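PhiAB6 tailspike (Unidentified phage, PDB 5JS4) is a trimeric beta-helical tailspike that fragments the exopolysaccharide of the host bacterium Acinetobacter baumannii. Local coordinates at residues D433-D438 against T455-G460; G450-T455 against W477-G482; Q380-F385 against G413-I418. All coordinates share one frame; numbering follows the deposited sequence.

All three contacts join neighbouring coils of the beta-helix. Interactions 1 and 2 share Thr455, and their centres are about 10 Å apart. Asp433 OD1 of interaction 1 forms a salt bridge with Arg454 NE of interaction 2 (2.9 Å), while Val456 CG2 packs on Val480 CG2 at 3.6 Å. Interaction 3, centred about 11 Å from interaction 1, meets it where Asp438 OD2 lies 2.8 Å from His416 NE2, a probable hydrogen bond, and where Cys437 packs on Leu382. Interactions 2 and 3 do not touch; their nearest atoms are about 7 Å apart. Near interaction 1, a malonic acid, probably carried over from crystallisation, lies about 6 Å from the His458 side chain.

Interaction 1: residues D433-D438 against T455-G460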
loop_
_atom_site.group_PDB
_atom_site.type_symbol
_atom_site.label_atom_id
_atom_site.label_comp_id
_atom_site.label_asym_id
_atom_site.label_seq_id
_atom_site.Cartn_x
_atom_site.Cartn_y
_atom_site.Cartn_z
ATOM N N ASP A 433 15.935 -15.510 -9.196
ATOM C CA ASP A 433 15.851 -14.236 -8.469
ATOM C C ASP A 433 14.726 -13.330 -8.956
ATOM O O ASP A 433 14.460 -13.240 -10.154
ATOM C CB ASP A 433 17.179 -13.483 -8.578
ATOM C CG ASP A 433 18.358 -14.289 -8.063
ATOM O OD1 ASP A 433 18.149 -15.357 -7.448
ATOM O OD2 ASP A 433 19.504 -13.843 -8.271
ATOM N N VAL A 434 14.091 -12.643 -8.009
ATOM C CA VAL A 434 12.968 -11.752 -8.284
ATOM C C VAL A 434 13.221 -10.392 -7.630
ATOM O O VAL A 434 13.480 -10.322 -6.428
ATOM C CB VAL A 434 11.659 -12.350 -7.734
ATOM C CG1 VAL A 434 10.473 -11.479 -8.101
ATOM C CG2 VAL A 434 11.451 -13.755 -8.268
ATOM N N HIS A 435 13.142 -9.328 -8.432
ATOM C CA HIS A 435 13.403 -7.956 -7.991
ATOM C C HIS A 435 12.235 -7.050 -8.362
ATOM O O HIS A 435 11.724 -7.135 -9.471
ATOM C CB HIS A 435 14.643 -7.390 -8.694
ATOM C CG HIS A 435 15.948 -7.905 -8.172
ATOM N ND1 HIS A 435 16.252 -9.245 -8.093
ATOM C CD2 HIS A 435 17.049 -7.245 -7.746
ATOM C CE1 HIS A 435 17.478 -9.390 -7.621
ATOM N NE2 HIS A 435 17.985 -8.191 -7.405
ATOM N N GLY A 436 11.827 -6.164 -7.458
ATOM C CA GLY A 436 10.892 -5.095 -7.822
ATOM C C GLY A 436 9.512 -5.550 -8.261
ATOM O O GLY A 436 8.838 -4.846 -9.015
ATOM N N CYS A 437 9.090 -6.719 -7.788
ATOM C CA CYS A 437 7.786 -7.270 -8.130
ATOM C C CYS A 437 6.790 -6.965 -7.017
ATOM O O CYS A 437 7.184 -6.696 -5.883
ATOM C CB CYS A 437 7.893 -8.778 -8.366
ATOM S SG CYS A 437 8.828 -9.221 -9.852
ATOM N N ASP A 438 5.505 -7.016 -7.355
ATOM C CA ASP A 438 4.432 -6.661 -6.436
ATOM C C ASP A 438 3.434 -7.807 -6.334
ATOM O O ASP A 438 3.020 -8.363 -7.349
ATOM C CB ASP A 438 3.721 -5.402 -6.933
ATOM C CG ASP A 438 2.872 -4.747 -5.866
ATOM O OD1 ASP A 438 3.397 -4.500 -4.762
ATOM O OD2 ASP A 438 1.684 -4.462 -6.139
ATOM N N THR A 455 15.948 -15.662 -4.501
ATOM C CA THR A 455 16.193 -14.300 -4.041
ATOM C C THR A 455 14.922 -13.493 -4.221
ATOM O O THR A 455 14.270 -13.579 -5.263
ATOM C CB THR A 455 17.307 -13.624 -4.864
ATOM O OG1 THR A 455 18.530 -14.352 -4.706
ATOM C CG2 THR A 455 17.526 -12.167 -4.445
ATOM N N VAL A 456 14.581 -12.719 -3.195
ATOM C CA VAL A 456 13.468 -11.780 -3.247
ATOM C C VAL A 456 14.004 -10.433 -2.776
ATOM O O VAL A 456 14.289 -10.247 -1.589
ATOM C CB VAL A 456 12.293 -12.253 -2.371
ATOM C CG1 VAL A 456 11.183 -11.210 -2.338
ATOM C CG2 VAL A 456 11.752 -13.574 -2.890
ATOM N N ALA A 457 14.153 -9.510 -3.722
ATOM C CA ALA A 457 14.799 -8.229 -3.482
ATOM C C ALA A 457 13.883 -7.081 -3.877
ATOM O O ALA A 457 13.355 -7.057 -4.983
ATOM C CB ALA A 457 16.100 -8.147 -4.267
ATOM N N HIS A 458 13.691 -6.134 -2.964
ATOM C CA HIS A 458 12.930 -4.917 -3.258
ATOM C C HIS A 458 11.557 -5.196 -3.860
ATOM O O HIS A 458 11.128 -4.526 -4.800
ATOM C CB HIS A 458 13.744 -3.995 -4.165
ATOM C CG HIS A 458 15.071 -3.618 -3.593
ATOM N ND1 HIS A 458 15.204 -2.788 -2.501
ATOM C CD2 HIS A 458 16.327 -3.972 -3.950
ATOM C CE1 HIS A 458 16.485 -2.639 -2.219
ATOM N NE2 HIS A 458 17.187 -3.350 -3.081
ATOM N N CYS A 459 10.870 -6.189 -3.301
ATOM C CA CYS A 459 9.526 -6.538 -3.730
ATOM C C CYS A 459 8.512 -5.986 -2.741
ATOM O O CYS A 459 8.839 -5.729 -1.582
ATOM C CB CYS A 459 9.372 -8.054 -3.838
ATOM S SG CYS A 459 10.278 -8.782 -5.220
ATOM N N GLY A 460 7.289 -5.806 -3.223
ATOM C CA GLY A 460 6.170 -5.396 -2.393
ATOM C C GLY A 460 5.235 -6.564 -2.160
ATOM O O GLY A 460 4.901 -7.300 -3.092
HETATM O O HOH W 1 21.167 -14.881 -6.203
#
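The methyl group of Ala457 sits squarely over the imidazole of His435, with CB 3.6 Å from the ring centroid and 9° off the ring normal. In this CH-pi contact, chi1 of -76° sets His435 CG beside the backbone N, and chi2 of 55° turns the ring face to Ala457 CB. Asp433 and Thr455 project from the same face of this parallel pair and meet obliquely: OD1 of Asp433 comes to 2.9 Å from OG1 of Thr455, and a water spans the pair, donating to Asp433 OD2 and lying 3.1 Å from Thr455 OG1. Asp433 OD1 also forms a salt bridge with Arg454, which probably favours the charged carboxylate.

Val434 and Val456 point to the other face, where Val434 CG1 packs against the sulfur of Cys459. That sulfur is also an acceptor, taking the N-H of Cys437 at 3.5 Å between Cys437 N and Cys459 SG, a long but fairly straight bond. It therefore ties the coils together just past the corner, where Gly436 and His458 both adopt left-handed helical backbone angles. Main-chain bonds flank this N-H...S bond: Ala457 N to Val434 O (2.9 Å) and Gly436 N to Ala457 O before it, Gly460 N to Cys437 O (2.8 Å) after it. Beyond the corner, Asp438 turns OD2 to His416 and to Asn441 of the second subunit.

Within the beta-helix, strand 433-435 lies between strand 410-411, to which Asp433 and His435 are hydrogen-bonded through the main chain of Ser410, and strand 455-457. Strand 486-487 follows beyond strand 455-457, its Tyr487 touching both His435 and Ala457, while Trp465 and Tyr494 of the second subunit pack on His435 and His458, respectively.

Interaction 2: residues G450-T455 against W477-G482; sequences GIKART and WLEVTG
Successive rungs of the parallel beta-helix meet here, Lys452 paired with Glu479 on one face of the sheet and Ile451 with Leu478 on the other. Both charged chains are extended, with CG anti to the backbone N (chi1 -176° in Lys452, 177° in Glu479), and cross at a slant as they run outward, so that the methylenes of Lys452 pass over the carboxylate, CE 3.6 Å from Glu479 OE1. Lys452 NZ stops at 4.0 Å from that oxygen, beyond a salt bridge, and a water joins the two, accepting from NZ and donating to OE1. The other oxygen, OE2, accepts a hydrogen bond from His426, forms a salt bridge with Lys475 and takes a second water held by Gly450 N. Thr481 meets the lysine at about a right angle, its CG2 3.8 Å from Lys452 CE.

On the buried face, Ile451 CG2 touches Leu478 CD1 at 3.8 Å. The main chains alternate as donor and acceptor, from Ile451 N to Trp477 O through Glu479 N to Ile451 O (2.8 Å); beyond the last bridge, Gly482 N lies in the carbonyl plane on a lone pair of Arg454 O.

Strand 451-453 lies between strand 426-430 and strand 478-480, the last being the outermost of this sheet within the chain. Phe464 and Phe461 of strand 460-469 back Ile451 and Leu478, respectively, from the helix interior.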
loop_
_atom_site.group_PDB
_atom_site.type_symbol
_atom_site.label_atom_id
_atom_site.label_comp_id
_atom_site.label_asym_id
_atom_site.label_seq_id
_atom_site.Cartn_x
_atom_site.Cartn_y
_atom_site.Cartn_z
ATOM N N GLY A 450 3.697 -21.747 -0.554
ATOM C CA GLY A 450 3.291 -20.407 -0.968
ATOM C C GLY A 450 4.100 -19.944 -2.161
ATOM O O GLY A 450 4.096 -20.593 -3.211
ATOM N N ILE A 451 4.782 -18.812 -1.996
ATOM C CA ILE A 451 5.707 -18.296 -2.996
ATOM C C ILE A 451 7.116 -18.713 -2.601
ATOM O O ILE A 451 7.567 -18.413 -1.493
ATOM C CB ILE A 451 5.629 -16.760 -3.090
ATOM C CG1 ILE A 451 4.260 -16.341 -3.632
ATOM C CG2 ILE A 451 6.739 -16.207 -3.980
ATOM C CD1 ILE A 451 3.909 -14.893 -3.370
ATOM N N LYS A 452 7.800 -19.403 -3.510
ATOM C CA LYS A 452 9.173 -19.839 -3.297
ATOM C C LYS A 452 10.079 -19.181 -4.331
ATOM O O LYS A 452 9.733 -19.103 -5.509
ATOM C CB LYS A 452 9.271 -21.362 -3.394
ATOM C CG LYS A 452 10.650 -21.924 -3.082
ATOM C CD LYS A 452 10.674 -23.435 -3.239
ATOM C CE LYS A 452 12.052 -23.998 -2.943
ATOM N NZ LYS A 452 12.073 -25.484 -3.027
ATOM N N ALA A 453 11.233 -18.701 -3.874
ATOM C CA ALA A 453 12.226 -18.081 -4.745
ATOM C C ALA A 453 13.615 -18.225 -4.138
ATOM O O ALA A 453 13.750 -18.443 -2.935
ATOM C CB ALA A 453 11.893 -16.612 -4.962
ATOM N N ARG A 454 14.644 -18.108 -4.973
ATOM C CA ARG A 454 16.024 -18.082 -4.490
ATOM C C ARG A 454 16.357 -16.744 -3.839
ATOM O O ARG A 454 16.980 -16.700 -2.776
ATOM C CB ARG A 454 17.003 -18.351 -5.632
ATOM C CG ARG A 454 18.436 -18.551 -5.168
ATOM C CD ARG A 454 19.330 -18.981 -6.317
ATOM N NE ARG A 454 19.517 -17.913 -7.292
ATOM C CZ ARG A 454 20.197 -18.036 -8.430
ATOM N NH1 ARG A 454 20.766 -19.194 -8.757
ATOM N NH2 ARG A 454 20.310 -16.998 -9.248
ATOM N N THR A 455 15.948 -15.662 -4.501
ATOM C CA THR A 455 16.193 -14.300 -4.041
ATOM C C THR A 455 14.922 -13.493 -4.221
ATOM O O THR A 455 14.270 -13.579 -5.263
ATOM C CB THR A 455 17.307 -13.624 -4.864
ATOM O OG1 THR A 455 18.530 -14.352 -4.706
ATOM C CG2 THR A 455 17.526 -12.167 -4.445
ATOM N N TRP A 477 4.570 -18.752 4.182
ATOM C CA TRP A 477 3.835 -18.170 3.056
ATOM C C TRP A 477 4.800 -17.675 1.970
ATOM O O TRP A 477 4.481 -17.713 0.780
ATOM C CB TRP A 477 2.916 -17.036 3.535
ATOM C CG TRP A 477 3.639 -15.795 3.947
ATOM C CD1 TRP A 477 4.149 -15.512 5.179
ATOM C CD2 TRP A 477 3.942 -14.669 3.119
ATOM N NE1 TRP A 477 4.756 -14.281 5.169
ATOM C CE2 TRP A 477 4.643 -13.742 3.915
ATOM C CE3 TRP A 477 3.695 -14.358 1.776
ATOM C CZ2 TRP A 477 5.093 -12.518 3.417
ATOM C CZ3 TRP A 477 4.143 -13.141 1.284
ATOM C CH2 TRP A 477 4.836 -12.239 2.104
ATOM N N LEU A 478 5.968 -17.206 2.404
ATOM C CA LEU A 478 7.048 -16.782 1.522
ATOM C C LEU A 478 8.306 -17.528 1.936
ATOM O O LEU A 478 8.723 -17.468 3.098
ATOM C CB LEU A 478 7.270 -15.270 1.619
ATOM C CG LEU A 478 8.413 -14.671 0.790
ATOM C CD1 LEU A 478 8.150 -14.804 -0.702
ATOM C CD2 LEU A 478 8.625 -13.212 1.160
ATOM N N GLU A 479 8.900 -18.217 0.968
ATOM C CA GLU A 479 10.026 -19.111 1.180
ATOM C C GLU A 479 11.170 -18.642 0.282
ATOM O O GLU A 479 11.108 -18.796 -0.934
ATOM C CB GLU A 479 9.565 -20.524 0.817
ATOM C CG GLU A 479 10.593 -21.634 0.903
ATOM C CD GLU A 479 9.991 -22.996 0.572
ATOM O OE1 GLU A 479 10.756 -23.971 0.468
ATOM O OE2 GLU A 479 8.751 -23.101 0.408
ATOM N N VAL A 480 12.195 -18.040 0.880
ATOM C CA VAL A 480 13.355 -17.550 0.133
ATOM C C VAL A 480 14.562 -18.386 0.542
ATOM O O VAL A 480 14.936 -18.408 1.713
ATOM C CB VAL A 480 13.616 -16.053 0.395
ATOM C CG1 VAL A 480 14.711 -15.527 -0.530
ATOM C CG2 VAL A 480 12.334 -15.245 0.208
ATOM N N THR A 481 15.168 -19.072 -0.424
ATOM C CA THR A 481 16.151 -20.116 -0.119
ATOM C C THR A 481 17.596 -19.619 -0.003
ATOM O O THR A 481 18.407 -20.239 0.687
ATOM C CB THR A 481 16.101 -21.255 -1.159
ATOM O OG1 THR A 481 16.523 -20.766 -2.437
ATOM C CG2 THR A 481 14.695 -21.833 -1.268
ATOM N N GLY A 482 17.925 -18.523 -0.681
ATOM C CA GLY A 482 19.293 -18.001 -0.679
ATOM C C GLY A 482 19.673 -17.325 0.630
ATOM O O GLY A 482 18.852 -16.643 1.246
HETATM O O HOH W 2 5.992 -22.196 0.921
HETATM O O HOH W 3 9.951 -26.467 -0.936
#

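Interaction 3: residues Q380-F385 against G413-I418; sequences QALVGF and GTFHNI
A single main-chain hydrogen bond, Thr414 N to Phe385 O (2.8 Å, 159° at the hydrogen), joins the two segments in a parallel bridge of Phe385 with Gly413. They belong to adjacent coils of the beta-helix, and the first coil has just turned a corner at Val383 and Gly384, the glycine having a positive phi. The corner sets Leu382 and Phe385 at an angle to each other, so that both side chains converge on Phe415 of the next coil.

Leu382 reaches both aromatic rings with its two methyls. CD2 lies 3.6 Å above the plane of the Phe385 ring, in the same segment, displaced toward the rim, whereas CD1 meets the Phe415 ring at its edge, in the plane, 3.6 Å from Phe415 CZ. The two phenylalanine rings meet obliquely, planes inclined at 35° and centroids 5.9 Å apart, with CE1 of Phe385 3.9 Å from CE1 of Phe415. Phe385 CG is anti to the backbone N (chi1 -173°), which carries its ring into the helix interior beside Phe415.

This apolar column continues in both directions, Phe385 resting on Ala362 and Ile364 of strand 362-370 and Phe415 meeting the ring of Phe439. Thr414 points elsewhere: its hydroxyl bonds to Asn386, and its side chain packs on Asn417 of the second subunit. Gly413, lacking a side chain, lets the leucine methyl come close to the backbone, with Leu382 CD1 4.2 Å from Gly413 CA, while the same CA makes a C-H...O contact of 3.1 Å to Phe385 O.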
loop_
_atom_site.group_PDB
_atom_site.type_symbol
_atom_site.label_atom_id
_atom_site.label_comp_id
_atom_site.label_asym_id
_atom_site.label_seq_id
_atom_site.Cartn_x
_atom_site.Cartn_y
_atom_site.Cartn_z
ATOM N N GLN A 380 11.931 -17.387 -19.972
ATOM C CA GLN A 380 12.916 -16.357 -19.647
ATOM C C GLN A 380 12.581 -15.707 -18.294
ATOM O O GLN A 380 12.233 -16.422 -17.358
ATOM C CB GLN A 380 13.070 -15.360 -20.806
ATOM C CG GLN A 380 13.575 -16.020 -22.084
ATOM C CD GLN A 380 14.861 -16.805 -21.859
ATOM O OE1 GLN A 380 15.810 -16.298 -21.254
ATOM N NE2 GLN A 380 14.894 -18.049 -22.329
ATOM N N ALA A 381 12.680 -14.385 -18.175
ATOM C CA ALA A 381 12.462 -13.721 -16.886
ATOM C C ALA A 381 11.391 -12.643 -16.985
ATOM O O ALA A 381 11.167 -12.069 -18.050
ATOM C CB ALA A 381 13.764 -13.122 -16.377
ATOM N N LEU A 382 10.732 -12.372 -15.862
ATOM C CA LEU A 382 9.719 -11.321 -15.818
ATOM C C LEU A 382 10.326 -9.954 -16.106
ATOM O O LEU A 382 11.427 -9.644 -15.656
ATOM C CB LEU A 382 9.050 -11.241 -14.444
ATOM C CG LEU A 382 8.439 -12.487 -13.814
ATOM C CD1 LEU A 382 7.810 -12.120 -12.478
ATOM C CD2 LEU A 382 7.412 -13.112 -14.737
ATOM N N VAL A 383 9.592 -9.151 -16.862
ATOM C CA VAL A 383 9.818 -7.710 -16.930
ATOM C C VAL A 383 8.597 -7.096 -17.618
ATOM O O VAL A 383 8.248 -7.478 -18.734
ATOM C CB VAL A 383 11.164 -7.334 -17.612
ATOM C CG1 VAL A 383 11.483 -8.263 -18.776
ATOM C CG2 VAL A 383 11.178 -5.870 -18.040
ATOM N N GLY A 384 7.927 -6.174 -16.931
ATOM C CA GLY A 384 6.668 -5.622 -17.430
ATOM C C GLY A 384 5.612 -6.706 -17.590
ATOM O O GLY A 384 4.925 -6.770 -18.609
ATOM N N PHE A 385 5.497 -7.551 -16.566
ATOM C CA PHE A 385 4.650 -8.740 -16.581
ATOM C C PHE A 385 3.519 -8.544 -15.578
ATOM O O PHE A 385 3.758 -8.500 -14.374
ATOM C CB PHE A 385 5.498 -9.959 -16.205
ATOM C CG PHE A 385 4.793 -11.283 -16.353
ATOM C CD1 PHE A 385 4.002 -11.787 -15.326
ATOM C CD2 PHE A 385 4.956 -12.050 -17.501
ATOM C CE1 PHE A 385 3.376 -13.017 -15.449
ATOM C CE2 PHE A 385 4.326 -13.279 -17.634
ATOM C CZ PHE A 385 3.537 -13.763 -16.606
ATOM N N GLY A 413 7.244 -7.409 -12.122
ATOM C CA GLY A 413 6.077 -8.254 -12.324
ATOM C C GLY A 413 5.050 -7.965 -11.248
ATOM O O GLY A 413 5.412 -7.771 -10.090
ATOM N N THR A 414 3.775 -7.925 -11.628
ATOM C CA THR A 414 2.700 -7.696 -10.667
ATOM C C THR A 414 1.777 -8.908 -10.622
ATOM O O THR A 414 1.436 -9.487 -11.657
ATOM C CB THR A 414 1.896 -6.418 -10.981
ATOM O OG1 THR A 414 1.211 -6.559 -12.230
ATOM C CG2 THR A 414 2.821 -5.202 -11.034
ATOM N N PHE A 415 1.385 -9.275 -9.405
ATOM C CA PHE A 415 0.587 -10.462 -9.148
ATOM C C PHE A 415 -0.497 -10.096 -8.148
ATOM O O PHE A 415 -0.233 -10.006 -6.952
ATOM C CB PHE A 415 1.481 -11.586 -8.628
ATOM C CG PHE A 415 2.508 -12.027 -9.627
ATOM C CD1 PHE A 415 2.184 -12.952 -10.609
ATOM C CD2 PHE A 415 3.781 -11.481 -9.618
ATOM C CE1 PHE A 415 3.123 -13.347 -11.547
ATOM C CE2 PHE A 415 4.721 -11.864 -10.559
ATOM C CZ PHE A 415 4.391 -12.798 -11.523
ATOM N N HIS A 416 -1.706 -9.854 -8.654
ATOM C CA HIS A 416 -2.808 -9.345 -7.837
ATOM C C HIS A 416 -4.052 -10.204 -7.961
ATOM O O HIS A 416 -4.326 -10.756 -9.021
ATOM C CB HIS A 416 -3.196 -7.928 -8.271
ATOM C CG HIS A 416 -2.116 -6.907 -8.090
ATOM N ND1 HIS A 416 -2.110 -5.710 -8.771
ATOM C CD2 HIS A 416 -1.007 -6.904 -7.315
ATOM C CE1 HIS A 416 -1.048 -5.008 -8.416
ATOM N NE2 HIS A 416 -0.365 -5.708 -7.529
ATOM N N ASN A 417 -4.832 -10.269 -6.885
ATOM C CA ASN A 417 -6.153 -10.897 -6.922
ATOM C C ASN A 417 -6.079 -12.333 -7.438
ATOM O O ASN A 417 -6.789 -12.698 -8.375
ATOM C CB ASN A 417 -7.139 -10.087 -7.795
ATOM C CG ASN A 417 -7.299 -8.632 -7.364
ATOM O OD1 ASN A 417 -7.793 -7.811 -8.141
ATOM N ND2 ASN A 417 -6.921 -8.310 -6.140
ATOM N N ILE A 418 -5.203 -13.136 -6.837
ATOM C CA ILE A 418 -5.043 -14.532 -7.234
ATOM C C ILE A 418 -5.473 -15.452 -6.102
ATOM O O ILE A 418 -5.021 -15.304 -4.963
ATOM C CB ILE A 418 -3.593 -14.888 -7.621
ATOM C CG1 ILE A 418 -3.014 -13.855 -8.594
ATOM C CG2 ILE A 418 -3.556 -16.285 -8.240
ATOM C CD1 ILE A 418 -1.526 -14.011 -8.839
#